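Long-range contacts in adhesin (Streptococcus sanguinis SK1 = NCTC 7863, PDB 6VT2), which binds sialylated glycans through two tandem Siglec-like modules, probably fastening the bacterium to host sialoglycoproteins: residues T223-F228 / P276-I281; G233-V238 / P263-P268; L254-T259 / G283-S288; Y297-R302 / K314-V319. One frame throughout, in Å; residues are numbered along the deposited sequence.

Interaction 1: T223-F228 / P276-I281; sequences TAELHF and PLVTTI
Ala224 and Ile281 exchange two backbone hydrogen bonds, and Leu226 with Thr279 and Phe228 with Leu277 do the same, six in all, pairing two neighbouring antiparallel strands in one sheet of the V-set-like sandwich of the Siglec-like module. The bond from Ala224 N to Ile281 O, at 2.7 Å, stands at one end of this ladder. On the outer face a water links Glu225 OE1, to which it donates at 2.6 Å, with Thr280 OG1, also 2.6 Å away; the two side chains run alongside each other to reach it. On the same face His227 CG stands beside the backbone N (chi1 -60°), which sets the ring next to Pro276: His227 CD2 is 3.7 Å from both Pro276 CG, at the ring edge, and Val278 CG2. Asp209 takes the bond from His227 ND1. The other face turns into the sandwich: Ala224, Leu226, Phe228, Leu277 and Ile281 are buried there, and Phe228 stacks on Phe207. Thr279 OG1, hydrogen-bonded to Thr262, sits 3.5 Å from Phe228 CE1. Farther along, Leu226 CD1 meets Ile281 CD1 at 3.8 Å.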
loop_
_atom_site.group_PDB
_atom_site.type_symbol
_atom_site.label_atom_id
_atom_site.label_comp_id
_atom_site.label_asym_id
_atom_site.label_seq_id
_atom_site.Cartn_x
_atom_site.Cartn_y
_atom_site.Cartn_z
ATOM N N THR A 223 17.372 -21.014 4.727
ATOM C CA THR A 223 17.188 -19.725 4.124
ATOM C C THR A 223 17.517 -18.642 5.123
ATOM O O THR A 223 17.459 -18.832 6.335
ATOM C CB THR A 223 15.787 -19.542 3.640
ATOM O OG1 THR A 223 14.863 -19.621 4.720
ATOM C CG2 THR A 223 15.427 -20.546 2.598
ATOM N N ALA A 224 17.974 -17.527 4.597
ATOM C CA ALA A 224 18.165 -16.293 5.363
ATOM C C ALA A 224 17.320 -15.235 4.661
ATOM O O ALA A 224 17.474 -15.052 3.466
ATOM C CB ALA A 224 19.635 -15.883 5.428
ATOM N N GLU A 225 16.508 -14.482 5.397
ATOM C CA GLU A 225 15.759 -13.364 4.802
ATOM C C GLU A 225 16.402 -12.091 5.337
ATOM O O GLU A 225 16.481 -11.954 6.509
ATOM C CB GLU A 225 14.291 -13.364 5.165
ATOM C CG GLU A 225 13.571 -14.475 4.458
ATOM C CD GLU A 225 12.100 -14.429 4.716
ATOM O OE1 GLU A 225 11.331 -14.694 3.803
ATOM O OE2 GLU A 225 11.748 -14.118 5.830
ATOM N N LEU A 226 16.804 -11.212 4.452
ATOM C CA LEU A 226 17.503 -9.980 4.811
ATOM C C LEU A 226 16.561 -8.839 4.444
ATOM O O LEU A 226 16.052 -8.887 3.383
ATOM C CB LEU A 226 18.772 -9.862 3.993
ATOM C CG LEU A 226 19.960 -10.595 4.575
ATOM C CD1 LEU A 226 19.734 -12.094 4.532
ATOM C CD2 LEU A 226 21.195 -10.226 3.808
ATOM N N HIS A 227 16.504 -7.807 5.278
ATOM C CA HIS A 227 15.414 -6.809 4.928
ATOM C C HIS A 227 16.116 -5.449 4.846
ATOM O O HIS A 227 16.970 -5.213 5.619
ATOM C CB HIS A 227 14.342 -6.818 6.027
ATOM C CG HIS A 227 13.648 -8.118 6.263
ATOM N ND1 HIS A 227 14.247 -9.179 6.848
ATOM C CD2 HIS A 227 12.404 -8.517 6.071
ATOM C CE1 HIS A 227 13.417 -10.172 6.959
ATOM N NE2 HIS A 227 12.288 -9.792 6.478
ATOM N N PHE A 228 15.685 -4.616 3.920
ATOM C CA PHE A 228 16.235 -3.288 3.660
ATOM C C PHE A 228 15.085 -2.310 3.500
ATOM O O PHE A 228 14.039 -2.666 2.979
ATOM C CB PHE A 228 17.049 -3.262 2.403
ATOM C CG PHE A 228 18.146 -4.304 2.334
ATOM C CD1 PHE A 228 17.881 -5.591 1.920
ATOM C CD2 PHE A 228 19.440 -3.973 2.659
ATOM C CE1 PHE A 228 18.903 -6.536 1.812
ATOM C CE2 PHE A 228 20.426 -4.910 2.613
ATOM C CZ PHE A 228 20.187 -6.177 2.202
ATOM N N PRO A 276 9.527 -3.857 3.888
ATOM C CA PRO A 276 10.892 -3.729 3.402
ATOM C C PRO A 276 11.167 -4.590 2.183
ATOM O O PRO A 276 10.460 -5.558 1.862
ATOM C CB PRO A 276 11.731 -4.208 4.573
ATOM C CG PRO A 276 10.812 -5.218 5.277
ATOM C CD PRO A 276 9.453 -4.609 5.149
ATOM N N LEU A 277 12.242 -4.220 1.509
ATOM C CA LEU A 277 12.781 -5.067 0.473
ATOM C C LEU A 277 13.425 -6.292 1.110
ATOM O O LEU A 277 14.203 -6.174 2.062
ATOM C CB LEU A 277 13.815 -4.298 -0.292
ATOM C CG LEU A 277 14.457 -4.977 -1.487
ATOM C CD1 LEU A 277 13.435 -5.227 -2.548
ATOM C CD2 LEU A 277 15.604 -4.165 -2.005
ATOM N N VAL A 278 13.204 -7.448 0.519
ATOM C CA VAL A 278 13.639 -8.698 1.142
ATOM C C VAL A 278 14.538 -9.394 0.147
ATOM O O VAL A 278 14.123 -9.664 -0.984
ATOM C CB VAL A 278 12.463 -9.607 1.509
ATOM C CG1 VAL A 278 12.947 -10.943 2.124
ATOM C CG2 VAL A 278 11.523 -8.934 2.511
ATOM N N THR A 279 15.749 -9.719 0.581
ATOM C CA THR A 279 16.685 -10.567 -0.152
ATOM C C THR A 279 16.661 -11.918 0.578
ATOM O O THR A 279 16.811 -11.958 1.805
ATOM C CB THR A 279 18.107 -10.026 -0.161
ATOM O OG1 THR A 279 18.171 -8.735 -0.826
ATOM C CG2 THR A 279 19.022 -11.002 -0.870
ATOM N N THR A 280 16.419 -12.995 -0.148
ATOM C CA THR A 280 16.444 -14.341 0.426
ATOM C C THR A 280 17.683 -15.045 -0.064
ATOM O O THR A 280 17.981 -15.036 -1.259
ATOM C CB THR A 280 15.222 -15.116 0.032
ATOM O OG1 THR A 280 14.070 -14.458 0.587
ATOM C CG2 THR A 280 15.234 -16.509 0.627
ATOM N N ILE A 281 18.441 -15.547 0.877
ATOM C CA ILE A 281 19.620 -16.347 0.644
ATOM C C ILE A 281 19.229 -17.769 0.964
ATOM O O ILE A 281 18.802 -18.046 2.076
ATOM C CB ILE A 281 20.781 -15.885 1.523
ATOM C CG1 ILE A 281 21.121 -14.400 1.294
ATOM C CG2 ILE A 281 21.973 -16.742 1.252
ATOM C CD1 ILE A 281 22.197 -13.862 2.171
HETATM O O HOH W 1 11.835 -15.605 1.409
#

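Interaction 2: G233-V238 / P263-P268; sequences GKITNV and PNINNP
Lys234 and Ile265 carry this contact, one by its charge and the other by its methyl end. Lys234 CG is anti to the backbone N (chi1 169°) and the chain then bends at chi2 (62°), which brings the ammonium group over the loop of residues 263-268. There Lys234 NZ donates to Asn267 O at 2.9 Å, approaching from above the carbonyl plane instead of along a lone pair, and more weakly to Ile265 O. A third bond runs from Lys234 NZ to Ile235 O of its own segment, at 3.2 Å. The ammonium bridges Ile235 O and Ile265 O from one side; these two acceptors are 3.2 Å apart, and its charge probably eases their repulsion.

The more buried part belongs to Ile265. Ile265 CD1 lies against the Thr236 backbone, 3.7 Å from Thr236 O, with Ile235 CG2 and Val238 CG2 each at 4.3 Å; Leu277 of strand 277-283 packs against the same isoleucine. Toward solvent the fit is looser: a water bridges Thr236 O and Asn266 OD1, donating to both. Pro268 merely brushes the lysine chain, Pro268 CA to Lys234 CD 4.4 Å.

The loop itself holds a type I beta turn from Asn264 to Asn267, and strand 235-239, which the turn packs against, makes a classic beta bulge with strand 296-305, Thr236 and Asn237 both facing Thr304.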
loop_
_atom_site.group_PDB
_atom_site.type_symbol
_atom_site.label_atom_id
_atom_site.label_comp_id
_atom_site.label_asym_id
_atom_site.label_seq_id
_atom_site.Cartn_x
_atom_site.Cartn_y
_atom_site.Cartn_z
ATOM N N GLY A 233 11.394 5.005 0.291
ATOM C CA GLY A 233 10.590 3.855 0.027
ATOM C C GLY A 233 11.057 3.042 -1.148
ATOM O O GLY A 233 10.362 2.071 -1.505
ATOM N N LYS A 234 12.218 3.383 -1.738
ATOM C CA LYS A 234 12.693 2.716 -2.935
ATOM C C LYS A 234 14.178 2.412 -2.822
ATOM O O LYS A 234 14.986 3.300 -2.521
ATOM C CB LYS A 234 12.413 3.574 -4.164
ATOM C CG LYS A 234 13.068 3.130 -5.414
ATOM C CD LYS A 234 12.611 1.722 -5.843
ATOM C CE LYS A 234 13.203 1.376 -7.190
ATOM N NZ LYS A 234 13.098 -0.060 -7.500
ATOM N N ILE A 235 14.525 1.156 -3.052
ATOM C CA ILE A 235 15.904 0.735 -3.243
ATOM C C ILE A 235 16.052 0.213 -4.651
ATOM O O ILE A 235 15.197 -0.533 -5.154
ATOM C CB ILE A 235 16.286 -0.319 -2.182
ATOM C CG1 ILE A 235 16.328 0.391 -0.822
ATOM C CG2 ILE A 235 17.523 -1.048 -2.546
ATOM C CD1 ILE A 235 16.501 -0.617 0.318
ATOM N N THR A 236 17.152 0.617 -5.275
ATOM C CA THR A 236 17.462 0.237 -6.637
ATOM C C THR A 236 18.509 -0.848 -6.720
ATOM O O THR A 236 18.568 -1.529 -7.743
ATOM C CB THR A 236 17.946 1.428 -7.462
ATOM O OG1 THR A 236 19.168 1.970 -6.942
ATOM C CG2 THR A 236 16.856 2.493 -7.447
ATOM N N ASN A 237 19.340 -1.046 -5.693
ATOM C CA ASN A 237 20.387 -2.041 -5.810
ATOM C C ASN A 237 20.749 -2.517 -4.431
ATOM O O ASN A 237 20.853 -1.691 -3.527
ATOM C CB ASN A 237 21.618 -1.464 -6.490
ATOM C CG ASN A 237 22.757 -2.436 -6.529
ATOM O OD1 ASN A 237 23.616 -2.442 -5.645
ATOM N ND2 ASN A 237 22.763 -3.283 -7.535
ATOM N N VAL A 238 21.009 -3.829 -4.309
ATOM C CA VAL A 238 21.604 -4.459 -3.135
ATOM C C VAL A 238 22.867 -5.146 -3.602
ATOM O O VAL A 238 22.841 -5.922 -4.573
ATOM C CB VAL A 238 20.630 -5.435 -2.472
ATOM C CG1 VAL A 238 21.318 -6.195 -1.361
ATOM C CG2 VAL A 238 19.408 -4.712 -2.022
ATOM N N PRO A 263 13.320 -10.375 -5.263
ATOM C CA PRO A 263 12.404 -10.320 -6.422
ATOM C C PRO A 263 11.768 -8.956 -6.644
ATOM O O PRO A 263 11.341 -8.673 -7.775
ATOM C CB PRO A 263 11.344 -11.375 -6.086
ATOM C CG PRO A 263 11.450 -11.544 -4.586
ATOM C CD PRO A 263 12.867 -11.310 -4.208
ATOM N N ASN A 264 11.696 -8.100 -5.630
ATOM C CA ASN A 264 11.050 -6.795 -5.807
ATOM C C ASN A 264 12.025 -5.643 -6.077
ATOM O O ASN A 264 11.637 -4.464 -6.007
ATOM C CB ASN A 264 10.206 -6.484 -4.579
ATOM C CG ASN A 264 9.008 -7.397 -4.452
ATOM O OD1 ASN A 264 8.796 -8.261 -5.294
ATOM N ND2 ASN A 264 8.240 -7.221 -3.394
ATOM N N ILE A 265 13.260 -5.957 -6.431
ATOM C CA ILE A 265 14.299 -4.944 -6.556
ATOM C C ILE A 265 13.959 -3.856 -7.559
ATOM O O ILE A 265 14.335 -2.698 -7.356
ATOM C CB ILE A 265 15.632 -5.641 -6.890
ATOM C CG1 ILE A 265 16.755 -4.638 -6.865
ATOM C CG2 ILE A 265 15.588 -6.338 -8.238
ATOM C CD1 ILE A 265 17.028 -4.032 -5.541
ATOM N N ASN A 266 13.215 -4.180 -8.605
ATOM C CA ASN A 266 12.914 -3.222 -9.683
ATOM C C ASN A 266 11.523 -2.625 -9.515
ATOM O O ASN A 266 11.146 -1.877 -10.363
ATOM C CB ASN A 266 13.053 -3.899 -11.045
ATOM C CG ASN A 266 14.453 -4.399 -11.313
ATOM O OD1 ASN A 266 15.424 -3.841 -10.839
ATOM N ND2 ASN A 266 14.567 -5.532 -11.980
ATOM N N ASN A 267 10.810 -2.969 -8.469
ATOM C CA ASN A 267 9.449 -2.465 -8.267
ATOM C C ASN A 267 9.486 -1.090 -7.632
ATOM O O ASN A 267 10.391 -0.781 -6.925
ATOM C CB ASN A 267 8.623 -3.327 -7.327
ATOM C CG ASN A 267 8.357 -4.701 -7.875
ATOM O OD1 ASN A 267 8.521 -4.945 -9.044
ATOM N ND2 ASN A 267 7.985 -5.594 -6.990
ATOM N N PRO A 268 8.477 -0.261 -7.860
ATOM C CA PRO A 268 8.423 0.956 -7.127
ATOM C C PRO A 268 7.946 0.709 -5.691
ATOM O O PRO A 268 7.321 -0.254 -5.430
ATOM C CB PRO A 268 7.357 1.780 -7.852
ATOM C CG PRO A 268 6.549 0.783 -8.636
ATOM C CD PRO A 268 7.413 -0.439 -8.850
HETATM O O HOH W 2 16.880 -1.541 -9.799
#

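Interaction 3: L254-T259 / G283-S288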
loop_
_atom_site.group_PDB
_atom_site.type_symbol
_atom_site.label_atom_id
_atom_site.label_comp_id
_atom_site.label_asym_id
_atom_site.label_seq_id
_atom_site.Cartn_x
_atom_site.Cartn_y
_atom_site.Cartn_z
ATOM N N LEU A 254 28.250 -18.443 -3.229
ATOM C CA LEU A 254 27.726 -18.914 -4.504
ATOM C C LEU A 254 28.336 -20.259 -4.883
ATOM O O LEU A 254 27.668 -21.118 -5.450
ATOM C CB LEU A 254 27.980 -17.910 -5.627
ATOM C CG LEU A 254 27.199 -16.626 -5.505
ATOM C CD1 LEU A 254 27.541 -15.732 -6.694
ATOM C CD2 LEU A 254 25.740 -16.848 -5.437
ATOM N N GLY A 255 29.601 -20.432 -4.611
ATOM C CA GLY A 255 30.312 -21.640 -4.971
ATOM C C GLY A 255 29.796 -22.868 -4.278
ATOM O O GLY A 255 29.943 -23.982 -4.780
ATOM N N LEU A 256 29.210 -22.679 -3.124
ATOM C CA LEU A 256 28.587 -23.770 -2.413
ATOM C C LEU A 256 27.215 -24.097 -2.944
ATOM O O LEU A 256 26.595 -25.031 -2.437
ATOM C CB LEU A 256 28.424 -23.415 -0.938
ATOM C CG LEU A 256 29.678 -23.199 -0.129
ATOM C CD1 LEU A 256 29.302 -22.861 1.339
ATOM C CD2 LEU A 256 30.527 -24.421 -0.208
ATOM N N GLY A 257 26.701 -23.338 -3.893
ATOM C CA GLY A 257 25.405 -23.583 -4.467
ATOM C C GLY A 257 24.290 -22.757 -3.884
ATOM O O GLY A 257 23.138 -23.098 -4.105
ATOM N N PHE A 258 24.593 -21.660 -3.187
ATOM C CA PHE A 258 23.549 -20.802 -2.671
ATOM C C PHE A 258 22.999 -19.904 -3.743
ATOM O O PHE A 258 23.677 -19.588 -4.726
ATOM C CB PHE A 258 24.108 -19.922 -1.561
ATOM C CG PHE A 258 24.246 -20.622 -0.267
ATOM C CD1 PHE A 258 25.124 -21.683 -0.085
ATOM C CD2 PHE A 258 23.490 -20.202 0.799
ATOM C CE1 PHE A 258 25.221 -22.296 1.173
ATOM C CE2 PHE A 258 23.602 -20.824 2.035
ATOM C CZ PHE A 258 24.441 -21.906 2.214
ATOM N N THR A 259 21.781 -19.437 -3.507
ATOM C CA THR A 259 21.167 -18.431 -4.346
ATOM C C THR A 259 20.791 -17.229 -3.524
ATOM O O THR A 259 20.556 -17.332 -2.327
ATOM C CB THR A 259 19.913 -18.941 -5.071
ATOM O OG1 THR A 259 18.901 -19.279 -4.107
ATOM C CG2 THR A 259 20.252 -20.127 -5.934
ATOM N N GLY A 283 20.436 -21.951 0.668
ATOM C CA GLY A 283 21.416 -22.938 0.312
ATOM C C GLY A 283 21.690 -23.885 1.452
ATOM O O GLY A 283 21.110 -23.766 2.524
ATOM N N THR A 284 22.675 -24.755 1.234
ATOM C CA THR A 284 23.095 -25.747 2.202
ATOM C C THR A 284 24.584 -25.616 2.443
ATOM O O THR A 284 25.369 -25.710 1.505
ATOM C CB THR A 284 22.771 -27.141 1.694
ATOM O OG1 THR A 284 21.363 -27.256 1.448
ATOM C CG2 THR A 284 23.127 -28.223 2.753
ATOM N N ILE A 285 24.964 -25.449 3.686
ATOM C CA ILE A 285 26.349 -25.631 4.051
ATOM C C ILE A 285 26.620 -27.124 4.080
ATOM O O ILE A 285 26.052 -27.828 4.922
ATOM C CB ILE A 285 26.619 -24.995 5.410
ATOM C CG1 ILE A 285 26.376 -23.499 5.409
ATOM C CG2 ILE A 285 28.075 -25.281 5.858
ATOM C CD1 ILE A 285 27.174 -22.680 4.422
ATOM N N PRO A 286 27.433 -27.659 3.191
ATOM C CA PRO A 286 27.694 -29.103 3.239
ATOM C C PRO A 286 28.581 -29.498 4.395
ATOM O O PRO A 286 29.299 -28.680 4.961
ATOM C CB PRO A 286 28.383 -29.366 1.913
ATOM C CG PRO A 286 29.163 -28.050 1.666
ATOM C CD PRO A 286 28.253 -26.966 2.168
ATOM N N LYS A 287 28.494 -30.782 4.753
ATOM C CA LYS A 287 29.200 -31.212 5.947
ATOM C C LYS A 287 30.705 -31.115 5.782
ATOM O O LYS A 287 31.407 -31.135 6.789
ATOM C CB LYS A 287 28.799 -32.632 6.326
ATOM C CG LYS A 287 29.271 -33.729 5.371
ATOM C CD LYS A 287 28.849 -35.107 5.800
ATOM C CE LYS A 287 29.622 -36.150 4.994
ATOM N NZ LYS A 287 29.113 -37.520 5.271
ATOM N N SER A 288 31.185 -30.984 4.548
ATOM C CA SER A 288 32.608 -30.793 4.328
ATOM C C SER A 288 33.124 -29.513 4.965
ATOM O O SER A 288 34.344 -29.387 5.144
ATOM C CB SER A 288 32.943 -30.760 2.870
ATOM O OG SER A 288 32.215 -29.720 2.266
HETATM O O HOH W 3 23.553 -24.758 -1.492
HETATM O O HOH W 4 25.587 -27.612 -0.493
#
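At Phe258 and Gly283 the two backbones come within 4.2 Å, CA to CA, and they diverge toward Leu256 and Ile285. Residues 254-259 leave helix 244-255 through a Schellman motif: Gly257 takes a positive phi (97°), its N bonds back to Leu254 O, and the chain turns to carry Phe258 over the end of strand 277-283. Residues 283-288 run on from that strand as an irregular loop.

Phe258 CG is anti to the carbonyl carbon (chi1 -79°), which lays the ring flat on the backbone where strand 277-283 passes into the loop, at Gly283 and Thr284. Gly283 CA sits over the centre of the Phe258 ring, 3.5 Å from the centroid and 12° off the normal, a CH-pi contact in which the glycine, having no side chain, lets the ring lie directly on the backbone. Thr284 N lies over the same face, and Thr284 O is 3.4 Å from Phe258 CE1. Beyond the ring, Ile285 CD1 touches both Phe258 CZ at 3.6 Å and Leu256 CD1 at 3.8 Å. The leucine's other methyl, CD2, reaches Pro286 CD, the two side chains meeting roughly at a right angle. Water serves the polar atoms: one molecule donates to Leu256 O and accepts from Thr284 N, while another donates to Thr284 O.

Around this patch, Phe216 of strand 213-217 meets the Phe258 ring at an inclined angle, Ile281 packs beside it from strand 277-283, and Tyr297 of strand 296-305 touches both Leu256 and Ile285.

Interaction 4: Y297-R302 / K314-V319. With SIA (N-acetyl-alpha-neuraminic acid), chain C.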
loop_
_atom_site.group_PDB
_atom_site.type_symbol
_atom_site.label_atom_id
_atom_site.label_comp_id
_atom_site.label_asym_id
_atom_site.label_seq_id
_atom_site.Cartn_x
_atom_site.Cartn_y
_atom_site.Cartn_z
ATOM N N TYR A 297 30.694 -17.364 7.635
ATOM C CA TYR A 297 30.998 -16.431 6.578
ATOM C C TYR A 297 30.485 -15.078 7.018
ATOM O O TYR A 297 29.331 -14.940 7.450
ATOM C CB TYR A 297 30.337 -16.800 5.263
ATOM C CG TYR A 297 30.810 -18.050 4.632
ATOM C CD1 TYR A 297 32.131 -18.200 4.258
ATOM C CD2 TYR A 297 29.966 -19.109 4.432
ATOM C CE1 TYR A 297 32.597 -19.320 3.657
ATOM C CE2 TYR A 297 30.433 -20.263 3.817
ATOM C CZ TYR A 297 31.730 -20.369 3.440
ATOM O OH TYR A 297 32.241 -21.491 2.878
ATOM N N THR A 298 31.350 -14.086 6.928
ATOM C CA THR A 298 31.040 -12.703 7.298
ATOM C C THR A 298 30.909 -11.883 6.033
ATOM O O THR A 298 31.877 -11.741 5.279
ATOM C CB THR A 298 32.130 -12.144 8.189
ATOM O OG1 THR A 298 32.318 -13.038 9.315
ATOM C CG2 THR A 298 31.680 -10.730 8.714
ATOM N N PHE A 299 29.687 -11.488 5.736
ATOM C CA PHE A 299 29.335 -10.778 4.529
ATOM C C PHE A 299 29.293 -9.290 4.796
ATOM O O PHE A 299 29.068 -8.847 5.922
ATOM C CB PHE A 299 27.954 -11.216 4.024
ATOM C CG PHE A 299 27.868 -12.657 3.677
ATOM C CD1 PHE A 299 27.526 -13.592 4.639
ATOM C CD2 PHE A 299 28.111 -13.090 2.410
ATOM C CE1 PHE A 299 27.471 -14.915 4.353
ATOM C CE2 PHE A 299 27.984 -14.425 2.094
ATOM C CZ PHE A 299 27.687 -15.347 3.078
ATOM N N LYS A 300 29.397 -8.534 3.713
ATOM C CA LYS A 300 29.202 -7.097 3.745
ATOM C C LYS A 300 28.211 -6.796 2.639
ATOM O O LYS A 300 28.401 -7.199 1.482
ATOM C CB LYS A 300 30.549 -6.371 3.531
ATOM C CG LYS A 300 31.561 -6.662 4.666
ATOM C CD LYS A 300 32.603 -5.579 4.807
ATOM C CE LYS A 300 33.558 -5.522 3.614
ATOM N NZ LYS A 300 34.293 -4.212 3.548
ATOM N N VAL A 301 27.187 -6.050 2.973
ATOM C CA VAL A 301 26.140 -5.702 2.026
ATOM C C VAL A 301 25.978 -4.186 2.040
ATOM O O VAL A 301 26.080 -3.542 3.085
ATOM C CB VAL A 301 24.825 -6.448 2.338
ATOM C CG1 VAL A 301 24.254 -6.040 3.679
ATOM C CG2 VAL A 301 23.898 -6.259 1.217
ATOM N N ARG A 302 25.719 -3.644 0.890
ATOM C CA ARG A 302 25.355 -2.248 0.699
ATOM C C ARG A 302 24.057 -2.164 -0.107
ATOM O O ARG A 302 23.718 -3.073 -0.877
ATOM C CB ARG A 302 26.419 -1.514 -0.092
ATOM C CG ARG A 302 27.762 -1.459 0.516
ATOM C CD ARG A 302 28.781 -0.854 -0.476
ATOM N NE ARG A 302 30.121 -0.803 0.106
ATOM C CZ ARG A 302 30.594 0.257 0.767
ATOM N NH1 ARG A 302 29.833 1.353 0.912
ATOM N NH2 ARG A 302 31.800 0.230 1.249
ATOM N N LYS A 314 27.573 -3.100 5.457
ATOM C CA LYS A 314 26.959 -3.555 6.692
ATOM C C LYS A 314 27.155 -5.066 6.769
ATOM O O LYS A 314 27.021 -5.703 5.793
ATOM C CB LYS A 314 25.471 -3.236 6.660
ATOM C CG LYS A 314 25.199 -1.778 6.361
ATOM C CD LYS A 314 25.450 -0.952 7.549
ATOM C CE LYS A 314 25.302 0.539 7.307
ATOM N NZ LYS A 314 25.917 1.281 8.427
ATOM N N ILE A 315 27.445 -5.548 7.959
ATOM C CA ILE A 315 27.830 -6.952 8.195
ATOM C C ILE A 315 26.605 -7.789 8.514
ATOM O O ILE A 315 25.770 -7.317 9.122
ATOM C CB ILE A 315 28.741 -7.048 9.428
ATOM C CG1 ILE A 315 30.032 -6.317 9.111
ATOM C CG2 ILE A 315 29.015 -8.470 9.896
ATOM C CD1 ILE A 315 30.777 -6.927 8.026
ATOM N N PHE A 316 26.576 -8.992 8.001
ATOM C CA PHE A 316 25.740 -10.077 8.509
ATOM C C PHE A 316 26.564 -11.340 8.324
ATOM O O PHE A 316 27.585 -11.335 7.631
ATOM C CB PHE A 316 24.382 -10.173 7.845
ATOM C CG PHE A 316 24.427 -10.622 6.470
ATOM C CD1 PHE A 316 24.696 -9.765 5.469
ATOM C CD2 PHE A 316 24.199 -11.929 6.137
ATOM C CE1 PHE A 316 24.782 -10.172 4.155
ATOM C CE2 PHE A 316 24.275 -12.346 4.827
ATOM C CZ PHE A 316 24.527 -11.472 3.821
ATOM N N ARG A 317 26.193 -12.393 9.060
ATOM C CA ARG A 317 26.934 -13.626 8.960
ATOM C C ARG A 317 26.018 -14.806 8.759
ATOM O O ARG A 317 24.874 -14.805 9.166
ATOM C CB ARG A 317 27.768 -13.917 10.234
ATOM C CG ARG A 317 28.611 -12.695 10.673
ATOM C CD ARG A 317 29.655 -13.046 11.694
ATOM N NE ARG A 317 29.058 -13.565 12.892
ATOM C CZ ARG A 317 29.787 -13.977 13.931
ATOM N NH1 ARG A 317 31.113 -13.906 13.885
ATOM N NH2 ARG A 317 29.186 -14.460 14.984
ATOM N N ILE A 318 26.559 -15.791 8.106
ATOM C CA ILE A 318 26.053 -17.151 8.171
ATOM C C ILE A 318 26.960 -17.885 9.123
ATOM O O ILE A 318 28.167 -17.897 8.920
ATOM C CB ILE A 318 26.000 -17.801 6.781
ATOM C CG1 ILE A 318 24.815 -17.211 6.067
ATOM C CG2 ILE A 318 25.885 -19.350 6.901
ATOM C CD1 ILE A 318 24.764 -17.588 4.592
ATOM N N VAL A 319 26.375 -18.582 10.103
ATOM C CA VAL A 319 27.112 -19.349 11.095
ATOM C C VAL A 319 26.658 -20.791 10.993
ATOM O O VAL A 319 25.464 -21.070 10.989
ATOM C CB VAL A 319 26.938 -18.796 12.514
ATOM C CG1 VAL A 319 27.651 -19.679 13.500
ATOM C CG2 VAL A 319 27.510 -17.356 12.515
HETATM C C1 SIA C . 34.812 -14.718 7.618
HETATM C C2 SIA C . 36.311 -15.179 7.354
HETATM C C3 SIA C . 36.831 -16.233 8.342
HETATM C C4 SIA C . 36.060 -17.548 8.241
HETATM C C5 SIA C . 36.083 -18.085 6.805
HETATM C C6 SIA C . 35.671 -16.978 5.802
HETATM C C7 SIA C . 35.936 -17.345 4.329
HETATM C C8 SIA C . 35.789 -16.080 3.449
HETATM C C9 SIA C . 35.781 -16.423 1.964
HETATM C C10 SIA C . 35.548 -20.468 6.359
HETATM C C11 SIA C . 34.447 -21.532 6.301
HETATM N N5 SIA C . 35.159 -19.213 6.694
HETATM O O1A SIA C . 34.144 -14.515 6.564
HETATM O O1B SIA C . 34.455 -14.574 8.806
HETATM O O4 SIA C . 36.614 -18.574 9.085
HETATM O O6 SIA C . 36.409 -15.775 6.014
HETATM O O7 SIA C . 37.216 -17.950 4.198
HETATM O O8 SIA C . 34.623 -15.341 3.816
HETATM O O9 SIA C . 35.939 -15.227 1.195
HETATM O O10 SIA C . 36.716 -20.744 6.117
HETATM O O HOH W 5 33.020 -12.596 11.866
#
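The beta hairpin of strands 296-305 and 314-321 lies in one sheet of the Siglec-like sandwich and supplies part of its sialic acid site. Antiparallel pairs Tyr297-Ile318, Phe299-Phe316 and Val301-Lys314 each exchange two backbone hydrogen bonds. The ladder is uneven in the middle, where Phe299 N gives Phe316 O a bond nearly in line with the carbonyl, whereas the return bond, from Phe316 N to Phe299 O, stretches to 3.2 Å and arrives from above the carbonyl plane.

Thr298 meets the sugar carboxylate with two donors: Thr298 N bonds O1A of the sialic acid at 2.9 Å and Thr298 OG1 bonds O1B at 2.7 Å. That hydroxyl also accepts from a water whose oxygen receives a bond at the guanidinium edge of Arg317. Arg317 NH2 is salt-bridged to Asp213, and Arg317 NH1 is linked to the carboxylate through the water and the Thr298 hydroxyl. Tyr297 turns its ring edge to the glycerol chain at C7, and Ser248 and Thr249 add further bonds to the sugar. Lys300, salt-bridged to Asp243, touches the galactose.

On the inner face, the Phe299 and Phe316 rings are almost parallel (8° between planes) but slid apart. Phe316 CG lies between its backbone N and carbonyl carbon (chi1 70°), which tips the ring back under its neighbour, and Phe299 CB sits over the Phe316 face, 3.6 Å from the centroid.

Overall arrangement
All four contacts belong to the second Siglec-like module. Interactions 1 and 4 are antiparallel strand pairs in the two facing sheets, and their inner faces meet in the core, where Leu226 and Ile281 pack on Phe316. Interaction 2 lies at the surface, trading the regular ladder for a lysine gripping loop carbonyls, yet it joins the core through Ile235 against Phe228 and Val238 against Val301. Interaction 3 lies about 26 Å from interaction 2 between centres, and relies on a ring over backbone, methyl contacts and water. Of the four, interaction 4 alone hydrogen-bonds the sialic acid directly.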